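Local coordinates for beta-glucosidase (PDB 6JXG), which probably hydrolyses terminal, non-reducing beta-D-glucosyl residues with release of beta-D-glucose, as a family 3 glycoside hydrolase of cellulose degradation, at residues V479-V484 / I501-V506; D224-V229 / L601-P606; I636-S641 / G691-Y696; W82-I87 / R651-I656. All coordinates share one frame; numbering follows the deposited sequence.

Contact 1 of 4, residues V479-V484 / I501-V506; sequences VVINSV and IVWAGV
The indole of W503 receives I481 CG2 and S483 CB obliquely, its CZ3 lying 3.8 Å from I481 CG2, while a water oxygen sits over the centre of one ring face; NE1 at the rim is hydrogen-bonded to Y531. The ring lies against a beta-alpha-beta crossover, in which the parallel strands 477-483 and 498-503 are linked through helix 490-493 in the mixed sheet of the family 3 C-terminal domain. Chi1 of -170° turns the indole away from its own backbone N and past I481 toward S483. The ladder beneath is regular: V502 N donates to V479 O (2.8 Å), I481 N to V502 O (2.9 Å) and A504 N to I481 O (2.8 Å). Where the strands end, the same water adds to the pairing, donating to I481 O and accepting from S483 N and G505 N. A leucine in place of W503 would probably uncover this water and leave the Y531 hydroxyl without its indole partner. On the other side of the sheet V480 CG1 meets A504 CB at 4.1 Å. N482 gives its ND2 to D358, and its OD1 lies 2.9 Å from G505 O, two acceptors with no bond between them.

Contact 2 of 4, residues D224-V229 / L601-P606; sequences DFQGFV and LAPGGP
This is a van der Waals contact between an aspartate with its loop and a tight hairpin: D224 and Q226, between helix 214-222 and strand 228-231 of the family 3 N-terminal domain, meet the hairpin of strands 601-602 and 605-606, more than 370 residues further along the chain. No hydrogen bond joins the two segments. The backbone of D224, leaving the helix with positive phi, directs the side chain at the leucine, so that D224 CB is 3.4 Å from L601 CD1. From there chi1 of -157° sends the carboxylate on toward the hairpin backbone, D224 OD1 coming 3.5 Å from A602 CA. The pyrrolidine of P603 packs on the other end of the aspartate, with P603 CG 3.5 Å from D224 O and 3.9 Å from Q226 CG.

Q226 curls back on itself, bent at its second torsion, so that NE2 donates to D224 O over 3.1 Å with the donor well above the carbonyl plane, 56° out of it. Its OE1 accepts from the backbone N of G2, near the start of the chain. The D224 carboxylate also lies near that of D3, a proximity that may raise the proton affinity of one of them. The hairpin keeps its shape through a type II turn from A602 to G605, closed by G605 N to A602 O at 2.8 Å, with positive phi at both G604 and G605. Around it, P603 also touches I190 of helix 184-191, G604 pairs with L223 at the end of helix 214-222, and F228 begins the outermost strand, 228-231, beside strand 196-199.

Contact 3 of 4, residues I636-S641 / G691-Y696; sequences IGLPGS and GEFSLY
The antiparallel sheet of the fibronectin type III-like domain supplies this contact, the place where strand 628-637 ends beside the start of strand 692-698. One hydrogen-bonded pair, G637 with S694, closes the ladder from both directions: G637 N donates to S694 O at 2.8 Å, and S694 N returns the bond to G637 O at 2.8 Å, each donor tilted about 20° from the plane of its acceptor carbonyl. The next pair, I636 with L695, is non-hydrogen-bonded, and its side chains run side by side, I636 CG1 and L695 CD2 being 4.1 Å apart. I636 CG1 stands anti to the carbonyl carbon (chi1 -68°) and leads toward that leucine, whereas the CG2 branch faces the phenylalanine. Without the two branches, as with an alanine at I636, a gap would probably open beside L695 and the F693 ring would lose a neighbour.

Beyond G637 the chain leaves the ladder but stays close. L638 CD1 comes to the edge of the F693 ring, in its plane, 3.9 Å from F693 CE1, while P639 CD approaches F693 CD1 obliquely at 3.8 Å. P639 CB in turn meets E692 O at 3.4 Å, an oxygen to which the proline cannot donate. Separately, E692 N is buried here and has no partner in the model. Glycine suits two positions: a side-chain carbon at G637 would press on S694 CB, and one at G691 would run into P639 CB. Strand 692-698 lies between strands 628-637 and 704-711, with F693 reaching L710 of the latter, and strand 649-658 flanks 628-637 on its other edge, where I636 pairs with Q649.

Contact 4 of 4, residues W82-I87 / R651-I656; sequences WDISLI and RGFDKI
W82 and F653 form a T-shaped pair, the indole directing the edge of its six-membered ring at the face of the phenyl with planes at 86° and ring centroids 5.4 Å apart. W82 CE3 is 3.6 Å from F653 CB, which lies in the indole plane. F653 CG stands between its backbone N and carbonyl carbon (chi1 58°), placing the phenyl beside the indole, while the phenyl edge meets the backbone: W82 O lies near the ring plane, 3.5 Å from F653 CE2. I84 CG2 approaches F653 CE2 obliquely at 4.1 Å.

K655, fully extended, crosses D83 at about a right angle, its CD 4.0 Å from D83 CB. The opposite charges stop short of each other, with D83 OD2 and K655 NZ 4.8 Å apart, and a water bridges them; the ammonium also bonds to T81 O and S526 OG. D83 is the N-cap of its helix, OD1 accepting weakly from S85 N and L86 N. The contact thus joins the start of helix 84-100, in the N-terminal domain, to the outermost strand 649-658 of the fibronectin type III-like sheet, with W82 also resting on strand 628-637 and F653 on helix 131-147.

Overall arrangement
Contact 4 closes the longest loop of the four, between residues 82-87 and 651-656, and contacts 1 and 2 are both nested inside it, contact 1 also lying inside the loop of contact 2. Contacts 3 and 4 touch directly, I636 CD1 packing 3.9 Å from R651 CB across neighbouring strands of one sheet, so the fibronectin type III-like domain carries both an internal strand pair and a docking surface. Contact 1 comes within about 10 Å of contact 4 (nearest atoms), whereas contacts 1 and 2 lie on opposite sides of the chain's centre, 39 Å apart between centres. The V502 side chain is about 10 Å from a mannose, part of a glycan attached to the protein rather than a bound substrate.

Contact 1 of 4, residues V479-V484 / I501-V506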
loop_
_atom_site.group_PDB
_atom_site.type_symbol
_atom_site.label_atom_id
_atom_site.label_comp_id
_atom_site.label_asym_id
_atom_site.label_seq_id
_atom_site.Cartn_x
_atom_site.Cartn_y
_atom_site.Cartn_z
ATOM N N VAL A 479 -11.873 -15.623 -17.126
ATOM C CA VAL A 479 -12.318 -14.429 -16.397
ATOM C C VAL A 479 -11.107 -13.586 -15.975
ATOM O O VAL A 479 -10.249 -14.052 -15.265
ATOM C CB VAL A 479 -13.160 -14.771 -15.154
ATOM C CG1 VAL A 479 -13.626 -13.532 -14.417
ATOM C CG2 VAL A 479 -14.346 -15.634 -15.540
ATOM N N VAL A 480 -11.079 -12.341 -16.421
ATOM C CA VAL A 480 -10.111 -11.304 -15.938
ATOM C C VAL A 480 -10.788 -10.377 -14.974
ATOM O O VAL A 480 -11.784 -9.745 -15.360
ATOM C CB VAL A 480 -9.510 -10.520 -17.099
ATOM C CG1 VAL A 480 -8.583 -9.417 -16.597
ATOM C CG2 VAL A 480 -8.785 -11.489 -17.979
ATOM N N ILE A 481 -10.212 -10.215 -13.766
ATOM C CA ILE A 481 -10.806 -9.423 -12.765
ATOM C C ILE A 481 -9.863 -8.306 -12.380
ATOM O O ILE A 481 -8.739 -8.605 -11.959
ATOM C CB ILE A 481 -11.118 -10.244 -11.521
ATOM C CG1 ILE A 481 -12.022 -11.415 -11.823
ATOM C CG2 ILE A 481 -11.811 -9.400 -10.451
ATOM C CD1 ILE A 481 -12.411 -12.217 -10.577
ATOM N N ASN A 482 -10.322 -7.049 -12.543
ATOM C CA ASN A 482 -9.585 -5.873 -12.057
ATOM C C ASN A 482 -10.305 -5.344 -10.805
ATOM O O ASN A 482 -11.319 -4.659 -10.917
ATOM C CB ASN A 482 -9.490 -4.817 -13.173
ATOM C CG ASN A 482 -8.529 -5.193 -14.256
ATOM O OD1 ASN A 482 -7.258 -5.149 -14.079
ATOM N ND2 ASN A 482 -9.067 -5.590 -15.390
ATOM N N SER A 483 -9.776 -5.647 -9.595
ATOM C CA SER A 483 -10.426 -5.285 -8.366
ATOM C C SER A 483 -9.472 -4.708 -7.356
ATOM O O SER A 483 -8.317 -5.135 -7.251
ATOM C CB SER A 483 -11.058 -6.531 -7.723
ATOM O OG SER A 483 -11.598 -6.316 -6.421
ATOM N N VAL A 484 -10.005 -3.739 -6.616
ATOM C CA VAL A 484 -9.323 -3.079 -5.492
ATOM C C VAL A 484 -9.120 -3.941 -4.287
ATOM O O VAL A 484 -8.364 -3.567 -3.386
ATOM C CB VAL A 484 -10.052 -1.793 -5.070
ATOM C CG1 VAL A 484 -10.022 -0.822 -6.228
ATOM C CG2 VAL A 484 -11.524 -2.052 -4.656
ATOM N N ILE A 501 -9.160 -18.022 -14.074
ATOM C CA ILE A 501 -9.488 -16.768 -13.441
ATOM C C ILE A 501 -8.145 -16.039 -13.181
ATOM O O ILE A 501 -7.266 -16.554 -12.486
ATOM C CB ILE A 501 -10.264 -16.962 -12.135
ATOM C CG1 ILE A 501 -11.580 -17.679 -12.397
ATOM C CG2 ILE A 501 -10.591 -15.629 -11.512
ATOM C CD1 ILE A 501 -12.307 -17.944 -11.117
ATOM N N VAL A 502 -8.018 -14.856 -13.781
ATOM C CA VAL A 502 -6.842 -14.010 -13.619
ATOM C C VAL A 502 -7.173 -12.825 -12.731
ATOM O O VAL A 502 -7.976 -12.004 -13.109
ATOM C CB VAL A 502 -6.422 -13.504 -14.985
ATOM C CG1 VAL A 502 -5.215 -12.618 -14.842
ATOM C CG2 VAL A 502 -6.264 -14.718 -15.946
ATOM N N TRP A 503 -6.603 -12.783 -11.521
ATOM C CA TRP A 503 -6.790 -11.683 -10.589
ATOM C C TRP A 503 -5.732 -10.625 -10.955
ATOM O O TRP A 503 -4.568 -10.654 -10.486
ATOM C CB TRP A 503 -6.635 -12.222 -9.178
ATOM C CG TRP A 503 -6.992 -11.338 -8.142
ATOM C CD1 TRP A 503 -6.122 -10.587 -7.408
ATOM C CD2 TRP A 503 -8.300 -11.118 -7.610
ATOM N NE1 TRP A 503 -6.822 -9.858 -6.492
ATOM C CE2 TRP A 503 -8.165 -10.178 -6.567
ATOM C CE3 TRP A 503 -9.561 -11.599 -7.914
ATOM C CZ2 TRP A 503 -9.233 -9.697 -5.876
ATOM C CZ3 TRP A 503 -10.645 -11.103 -7.228
ATOM C CH2 TRP A 503 -10.481 -10.172 -6.217
ATOM N N ALA A 504 -6.138 -9.687 -11.790
ATOM C CA ALA A 504 -5.165 -8.790 -12.439
ATOM C C ALA A 504 -4.905 -7.524 -11.632
ATOM O O ALA A 504 -3.964 -6.782 -11.927
ATOM C CB ALA A 504 -5.709 -8.401 -13.801
ATOM N N GLY A 505 -5.768 -7.262 -10.637
ATOM C CA GLY A 505 -5.634 -6.118 -9.740
ATOM C C GLY A 505 -5.923 -4.782 -10.371
ATOM O O GLY A 505 -6.709 -4.709 -11.313
ATOM N N VAL A 506 -5.233 -3.735 -9.894
ATOM C CA VAL A 506 -5.466 -2.357 -10.270
ATOM C C VAL A 506 -4.088 -1.713 -10.395
ATOM O O VAL A 506 -3.396 -1.457 -9.424
ATOM C CB VAL A 506 -6.418 -1.609 -9.314
ATOM C CG1 VAL A 506 -7.846 -2.073 -9.558
ATOM C CG2 VAL A 506 -6.118 -1.947 -7.862
HETATM O O HOH W 1 -8.206 -8.205 -9.134
#

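Contact 2 of 4, residues D224-V229 / L601-P606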
loop_
_atom_site.group_PDB
_atom_site.type_symbol
_atom_site.label_atom_id
_atom_site.label_comp_id
_atom_site.label_asym_id
_atom_site.label_seq_id
_atom_site.Cartn_x
_atom_site.Cartn_y
_atom_site.Cartn_z
ATOM N N ASP A 224 11.040 6.878 18.737
ATOM C CA ASP A 224 12.130 7.810 18.566
ATOM C C ASP A 224 12.183 8.440 17.181
ATOM O O ASP A 224 13.264 8.676 16.622
ATOM C CB ASP A 224 13.419 7.096 18.899
ATOM C CG ASP A 224 14.548 8.045 19.292
ATOM O OD1 ASP A 224 15.701 7.663 19.020
ATOM O OD2 ASP A 224 14.266 9.163 19.748
ATOM N N PHE A 225 10.998 8.768 16.672
ATOM C CA PHE A 225 10.887 9.349 15.379
ATOM C C PHE A 225 11.519 10.758 15.385
ATOM O O PHE A 225 11.170 11.614 16.244
ATOM C CB PHE A 225 9.407 9.416 15.043
ATOM C CG PHE A 225 9.086 10.148 13.755
ATOM C CD1 PHE A 225 9.651 9.761 12.529
ATOM C CD2 PHE A 225 8.149 11.188 13.752
ATOM C CE1 PHE A 225 9.295 10.436 11.334
ATOM C CE2 PHE A 225 7.878 11.883 12.568
ATOM C CZ PHE A 225 8.418 11.481 11.380
ATOM N N GLN A 226 12.406 11.008 14.432
ATOM C CA GLN A 226 13.157 12.270 14.360
ATOM C C GLN A 226 12.592 13.296 13.368
ATOM O O GLN A 226 12.949 14.475 13.469
ATOM C CB GLN A 226 14.622 12.007 14.033
ATOM C CG GLN A 226 15.356 11.117 15.027
ATOM C CD GLN A 226 15.482 11.811 16.351
ATOM O OE1 GLN A 226 15.959 12.965 16.418
ATOM N NE2 GLN A 226 15.023 11.160 17.417
ATOM N N GLY A 227 11.668 12.885 12.475
ATOM C CA GLY A 227 10.981 13.788 11.600
ATOM C C GLY A 227 9.783 14.521 12.198
ATOM O O GLY A 227 9.640 14.707 13.435
ATOM N N PHE A 228 8.864 14.875 11.326
ATOM C CA PHE A 228 7.799 15.747 11.666
ATOM C C PHE A 228 6.456 15.089 11.310
ATOM O O PHE A 228 6.382 14.249 10.417
ATOM C CB PHE A 228 7.928 17.118 11.045
ATOM C CG PHE A 228 7.690 17.165 9.605
ATOM C CD1 PHE A 228 6.427 17.481 9.097
ATOM C CD2 PHE A 228 8.766 16.964 8.707
ATOM C CE1 PHE A 228 6.216 17.546 7.744
ATOM C CE2 PHE A 228 8.567 17.058 7.355
ATOM C CZ PHE A 228 7.293 17.385 6.837
ATOM N N VAL A 229 5.457 15.438 12.102
ATOM C CA VAL A 229 4.064 14.989 11.901
ATOM C C VAL A 229 3.229 16.065 11.261
ATOM O O VAL A 229 3.212 17.188 11.712
ATOM C CB VAL A 229 3.436 14.573 13.254
ATOM C CG1 VAL A 229 2.023 14.072 12.976
ATOM C CG2 VAL A 229 4.275 13.453 13.884
ATOM N N LEU A 601 17.925 3.261 22.344
ATOM C CA LEU A 601 16.827 3.750 21.528
ATOM C C LEU A 601 17.362 4.400 20.245
ATOM O O LEU A 601 18.303 5.218 20.271
ATOM C CB LEU A 601 16.051 4.802 22.348
ATOM C CG LEU A 601 14.534 4.813 22.231
ATOM C CD1 LEU A 601 14.075 4.391 20.859
ATOM C CD2 LEU A 601 13.927 3.839 23.222
ATOM N N ALA A 602 16.777 4.034 19.107
ATOM C CA ALA A 602 17.050 4.685 17.815
ATOM C C ALA A 602 15.712 4.753 17.063
ATOM O O ALA A 602 14.755 4.087 17.453
ATOM C CB ALA A 602 18.046 3.886 17.012
ATOM N N PRO A 603 15.640 5.505 15.954
ATOM C CA PRO A 603 14.328 5.483 15.254
ATOM C C PRO A 603 13.941 4.062 14.929
ATOM O O PRO A 603 14.773 3.298 14.432
ATOM C CB PRO A 603 14.579 6.315 13.998
ATOM C CG PRO A 603 15.610 7.276 14.452
ATOM C CD PRO A 603 16.522 6.523 15.406
ATOM N N GLY A 604 12.696 3.721 15.260
ATOM C CA GLY A 604 12.153 2.413 15.101
ATOM C C GLY A 604 12.034 1.665 16.408
ATOM O O GLY A 604 11.321 0.648 16.464
ATOM N N GLY A 605 12.687 2.147 17.470
ATOM C CA GLY A 605 12.588 1.456 18.759
ATOM C C GLY A 605 13.957 1.011 19.200
ATOM O O GLY A 605 14.949 1.439 18.611
ATOM N N PRO A 606 14.035 0.213 20.284
ATOM C CA PRO A 606 15.327 -0.288 20.743
ATOM C C PRO A 606 16.064 -0.928 19.591
ATOM O O PRO A 606 15.464 -1.759 18.872
ATOM C CB PRO A 606 14.934 -1.341 21.785
ATOM C CG PRO A 606 13.564 -0.939 22.263
ATOM C CD PRO A 606 12.951 -0.037 21.241
#

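Contact 3 of 4, residues I636-S641 / G691-Y696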
loop_
_atom_site.group_PDB
_atom_site.type_symbol
_atom_site.label_atom_id
_atom_site.label_comp_id
_atom_site.label_asym_id
_atom_site.label_seq_id
_atom_site.Cartn_x
_atom_site.Cartn_y
_atom_site.Cartn_z
ATOM N N ILE A 636 5.920 -18.197 10.935
ATOM C CA ILE A 636 6.442 -18.586 12.240
ATOM C C ILE A 636 5.317 -18.801 13.224
ATOM O O ILE A 636 4.341 -18.038 13.260
ATOM C CB ILE A 636 7.420 -17.538 12.721
ATOM C CG1 ILE A 636 8.630 -17.638 11.767
ATOM C CG2 ILE A 636 7.761 -17.730 14.187
ATOM C CD1 ILE A 636 9.842 -16.919 12.210
ATOM N N GLY A 637 5.434 -19.863 14.013
ATOM C CA GLY A 637 4.496 -20.133 15.094
ATOM C C GLY A 637 5.256 -19.932 16.368
ATOM O O GLY A 637 6.395 -20.364 16.475
ATOM N N LEU A 638 4.698 -19.184 17.305
ATOM C CA LEU A 638 5.420 -18.899 18.537
ATOM C C LEU A 638 5.302 -20.049 19.530
ATOM O O LEU A 638 4.328 -20.765 19.541
ATOM C CB LEU A 638 4.814 -17.661 19.186
ATOM C CG LEU A 638 5.372 -16.282 19.003
ATOM C CD1 LEU A 638 6.489 -16.052 17.952
ATOM C CD2 LEU A 638 4.190 -15.351 18.914
ATOM N N PRO A 639 6.290 -20.190 20.414
ATOM C CA PRO A 639 6.190 -21.240 21.446
ATOM C C PRO A 639 5.020 -21.051 22.431
ATOM O O PRO A 639 4.473 -19.917 22.592
ATOM C CB PRO A 639 7.522 -21.135 22.173
ATOM C CG PRO A 639 7.975 -19.783 21.966
ATOM C CD PRO A 639 7.442 -19.306 20.619
ATOM N N GLY A 640 4.662 -22.141 23.140
ATOM C CA GLY A 640 3.647 -22.076 24.188
ATOM C C GLY A 640 3.985 -21.124 25.324
ATOM O O GLY A 640 3.085 -20.634 25.965
ATOM N N SER A 641 5.265 -20.764 25.520
ATOM C CA SER A 641 5.637 -19.700 26.500
ATOM C C SER A 641 5.039 -18.311 26.204
ATOM O O SER A 641 4.791 -17.542 27.116
ATOM C CB SER A 641 7.152 -19.588 26.692
ATOM O OG SER A 641 7.850 -19.318 25.493
ATOM N N GLY A 691 11.272 -23.298 24.781
ATOM C CA GLY A 691 10.404 -23.820 23.766
ATOM C C GLY A 691 11.141 -23.519 22.481
ATOM O O GLY A 691 12.386 -23.340 22.452
ATOM N N GLU A 692 10.381 -23.455 21.406
ATOM C CA GLU A 692 10.952 -23.436 20.129
ATOM C C GLU A 692 9.957 -22.727 19.258
ATOM O O GLU A 692 8.725 -22.816 19.481
ATOM C CB GLU A 692 11.157 -24.863 19.630
ATOM C CG GLU A 692 9.872 -25.646 19.373
ATOM C CD GLU A 692 10.167 -27.040 18.826
ATOM O OE1 GLU A 692 9.411 -27.551 17.963
ATOM O OE2 GLU A 692 11.203 -27.610 19.213
ATOM N N PHE A 693 10.491 -22.017 18.293
ATOM C CA PHE A 693 9.638 -21.413 17.262
ATOM C C PHE A 693 9.327 -22.462 16.255
ATOM O O PHE A 693 10.197 -23.249 15.902
ATOM C CB PHE A 693 10.380 -20.251 16.594
ATOM C CG PHE A 693 10.735 -19.149 17.558
ATOM C CD1 PHE A 693 9.820 -18.170 17.883
ATOM C CD2 PHE A 693 12.021 -19.063 18.117
ATOM C CE1 PHE A 693 10.136 -17.128 18.753
ATOM C CE2 PHE A 693 12.341 -18.007 18.980
ATOM C CZ PHE A 693 11.395 -17.065 19.330
ATOM N N SER A 694 8.105 -22.481 15.730
ATOM C CA SER A 694 7.806 -23.328 14.609
ATOM C C SER A 694 8.021 -22.558 13.293
ATOM O O SER A 694 7.619 -21.418 13.190
ATOM C CB SER A 694 6.372 -23.780 14.699
ATOM O OG SER A 694 6.257 -24.580 15.800
ATOM N N LEU A 695 8.714 -23.170 12.349
ATOM C CA LEU A 695 9.023 -22.591 11.045
ATOM C C LEU A 695 8.253 -23.352 9.953
ATOM O O LEU A 695 8.347 -24.556 9.911
ATOM C CB LEU A 695 10.474 -22.823 10.784
ATOM C CG LEU A 695 11.432 -22.291 11.854
ATOM C CD1 LEU A 695 12.892 -22.553 11.540
ATOM C CD2 LEU A 695 11.175 -20.818 12.037
ATOM N N TYR A 696 7.494 -22.643 9.106
ATOM C CA TYR A 696 6.686 -23.216 8.058
ATOM C C TYR A 696 7.096 -22.558 6.786
ATOM O O TYR A 696 6.964 -21.337 6.703
ATOM C CB TYR A 696 5.192 -23.063 8.294
ATOM C CG TYR A 696 4.780 -23.586 9.606
ATOM C CD1 TYR A 696 4.842 -24.965 9.889
ATOM C CD2 TYR A 696 4.335 -22.752 10.592
ATOM C CE1 TYR A 696 4.447 -25.457 11.105
ATOM C CE2 TYR A 696 3.961 -23.256 11.835
ATOM C CZ TYR A 696 4.003 -24.594 12.060
ATOM O OH TYR A 696 3.644 -25.073 13.270
#

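Contact 4 of 4, residues W82-I87 / R651-I656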
loop_
_atom_site.group_PDB
_atom_site.type_symbol
_atom_site.label_atom_id
_atom_site.label_comp_id
_atom_site.label_asym_id
_atom_site.label_seq_id
_atom_site.Cartn_x
_atom_site.Cartn_y
_atom_site.Cartn_z
ATOM N N TRP A 82 5.207 -9.200 -4.387
ATOM C CA TRP A 82 6.064 -9.740 -3.347
ATOM C C TRP A 82 7.569 -9.595 -3.736
ATOM O O TRP A 82 8.393 -10.467 -3.425
ATOM C CB TRP A 82 5.759 -11.210 -3.061
ATOM C CG TRP A 82 4.444 -11.459 -2.477
ATOM C CD1 TRP A 82 3.231 -11.269 -3.086
ATOM C CD2 TRP A 82 4.154 -12.037 -1.183
ATOM N NE1 TRP A 82 2.200 -11.610 -2.218
ATOM C CE2 TRP A 82 2.726 -12.090 -1.052
ATOM C CE3 TRP A 82 4.938 -12.488 -0.119
ATOM C CZ2 TRP A 82 2.090 -12.584 0.077
ATOM C CZ3 TRP A 82 4.290 -13.008 1.008
ATOM C CH2 TRP A 82 2.877 -13.042 1.083
ATOM N N ASP A 83 7.871 -8.527 -4.494
ATOM C CA ASP A 83 9.218 -8.355 -5.128
ATOM C C ASP A 83 9.868 -7.070 -4.606
ATOM O O ASP A 83 9.540 -6.017 -5.066
ATOM C CB ASP A 83 9.087 -8.388 -6.648
ATOM C CG ASP A 83 10.449 -8.360 -7.335
ATOM O OD1 ASP A 83 11.415 -7.950 -6.653
ATOM O OD2 ASP A 83 10.521 -8.834 -8.466
ATOM N N ILE A 84 10.712 -7.160 -3.564
ATOM C CA ILE A 84 11.259 -5.936 -2.992
ATOM C C ILE A 84 12.031 -5.036 -3.951
ATOM O O ILE A 84 12.129 -3.839 -3.722
ATOM C CB ILE A 84 12.128 -6.195 -1.734
ATOM C CG1 ILE A 84 13.306 -7.103 -2.048
ATOM C CG2 ILE A 84 11.220 -6.643 -0.631
ATOM C CD1 ILE A 84 14.212 -7.474 -0.881
ATOM N N SER A 85 12.586 -5.635 -5.000
ATOM C CA SER A 85 13.295 -4.904 -6.015
ATOM C C SER A 85 12.358 -4.038 -6.821
ATOM O O SER A 85 12.663 -2.870 -7.077
ATOM C CB SER A 85 14.054 -5.826 -6.914
ATOM O OG SER A 85 14.874 -5.016 -7.766
ATOM N N LEU A 86 11.172 -4.555 -7.166
ATOM C CA LEU A 86 10.210 -3.738 -7.901
ATOM C C LEU A 86 9.635 -2.675 -6.992
ATOM O O LEU A 86 9.337 -1.578 -7.453
ATOM C CB LEU A 86 9.087 -4.615 -8.466
ATOM C CG LEU A 86 9.536 -5.491 -9.611
ATOM C CD1 LEU A 86 8.374 -6.352 -10.057
ATOM C CD2 LEU A 86 10.120 -4.658 -10.773
ATOM N N ILE A 87 9.410 -3.028 -5.693
ATOM C CA ILE A 87 8.839 -2.113 -4.767
ATOM C C ILE A 87 9.796 -0.914 -4.635
ATOM O O ILE A 87 9.353 0.257 -4.684
ATOM C CB ILE A 87 8.637 -2.765 -3.389
ATOM C CG1 ILE A 87 7.658 -3.916 -3.530
ATOM C CG2 ILE A 87 8.109 -1.700 -2.426
ATOM C CD1 ILE A 87 7.384 -4.797 -2.315
ATOM N N ARG A 651 6.863 -14.064 8.288
ATOM C CA ARG A 651 8.105 -13.397 8.704
ATOM C C ARG A 651 9.240 -13.450 7.704
ATOM O O ARG A 651 10.412 -13.080 8.021
ATOM C CB ARG A 651 8.558 -13.919 10.097
ATOM C CG ARG A 651 7.577 -13.687 11.226
ATOM C CD ARG A 651 7.349 -12.213 11.556
ATOM N NE ARG A 651 6.772 -11.987 12.864
ATOM C CZ ARG A 651 5.679 -11.287 13.139
ATOM N NH1 ARG A 651 4.954 -10.700 12.176
ATOM N NH2 ARG A 651 5.302 -11.170 14.380
ATOM N N GLY A 652 8.929 -13.828 6.475
ATOM C CA GLY A 652 9.949 -13.844 5.424
ATOM C C GLY A 652 9.316 -14.167 4.083
ATOM O O GLY A 652 8.324 -14.866 4.029
ATOM N N PHE A 653 9.886 -13.631 3.025
ATOM C CA PHE A 653 9.514 -14.036 1.685
ATOM C C PHE A 653 10.652 -13.754 0.779
ATOM O O PHE A 653 11.445 -12.820 1.040
ATOM C CB PHE A 653 8.211 -13.346 1.218
ATOM C CG PHE A 653 8.262 -11.831 1.216
ATOM C CD1 PHE A 653 7.985 -11.112 2.362
ATOM C CD2 PHE A 653 8.571 -11.134 0.060
ATOM C CE1 PHE A 653 8.073 -9.738 2.360
ATOM C CE2 PHE A 653 8.615 -9.757 0.016
ATOM C CZ PHE A 653 8.324 -9.028 1.177
ATOM N N ASP A 654 10.760 -14.501 -0.291
ATOM C CA ASP A 654 11.892 -14.349 -1.219
ATOM C C ASP A 654 11.432 -14.858 -2.580
ATOM O O ASP A 654 10.944 -15.963 -2.699
ATOM C CB ASP A 654 13.108 -15.152 -0.678
ATOM C CG ASP A 654 14.407 -14.881 -1.451
ATOM O OD1 ASP A 654 14.441 -13.845 -2.207
ATOM O OD2 ASP A 654 15.358 -15.707 -1.317
ATOM N N LYS A 655 11.595 -14.065 -3.637
ATOM C CA LYS A 655 11.034 -14.409 -4.922
ATOM C C LYS A 655 12.181 -14.899 -5.830
ATOM O O LYS A 655 13.158 -14.160 -6.005
ATOM C CB LYS A 655 10.331 -13.176 -5.511
ATOM C CG LYS A 655 9.510 -13.460 -6.799
ATOM C CD LYS A 655 8.606 -12.314 -7.163
ATOM C CE LYS A 655 7.484 -12.722 -8.117
ATOM N NZ LYS A 655 6.618 -11.582 -8.504
ATOM N N ILE A 656 12.062 -16.092 -6.400
ATOM C CA ILE A 656 13.142 -16.683 -7.178
ATOM C C ILE A 656 12.680 -17.072 -8.552
ATOM O O ILE A 656 11.637 -17.679 -8.749
ATOM C CB ILE A 656 13.755 -17.897 -6.443
ATOM C CG1 ILE A 656 14.964 -18.446 -7.166
ATOM C CG2 ILE A 656 12.739 -18.984 -6.159
ATOM C CD1 ILE A 656 15.774 -19.429 -6.330
HETATM O O HOH W 2 8.546 -9.974 -9.895
#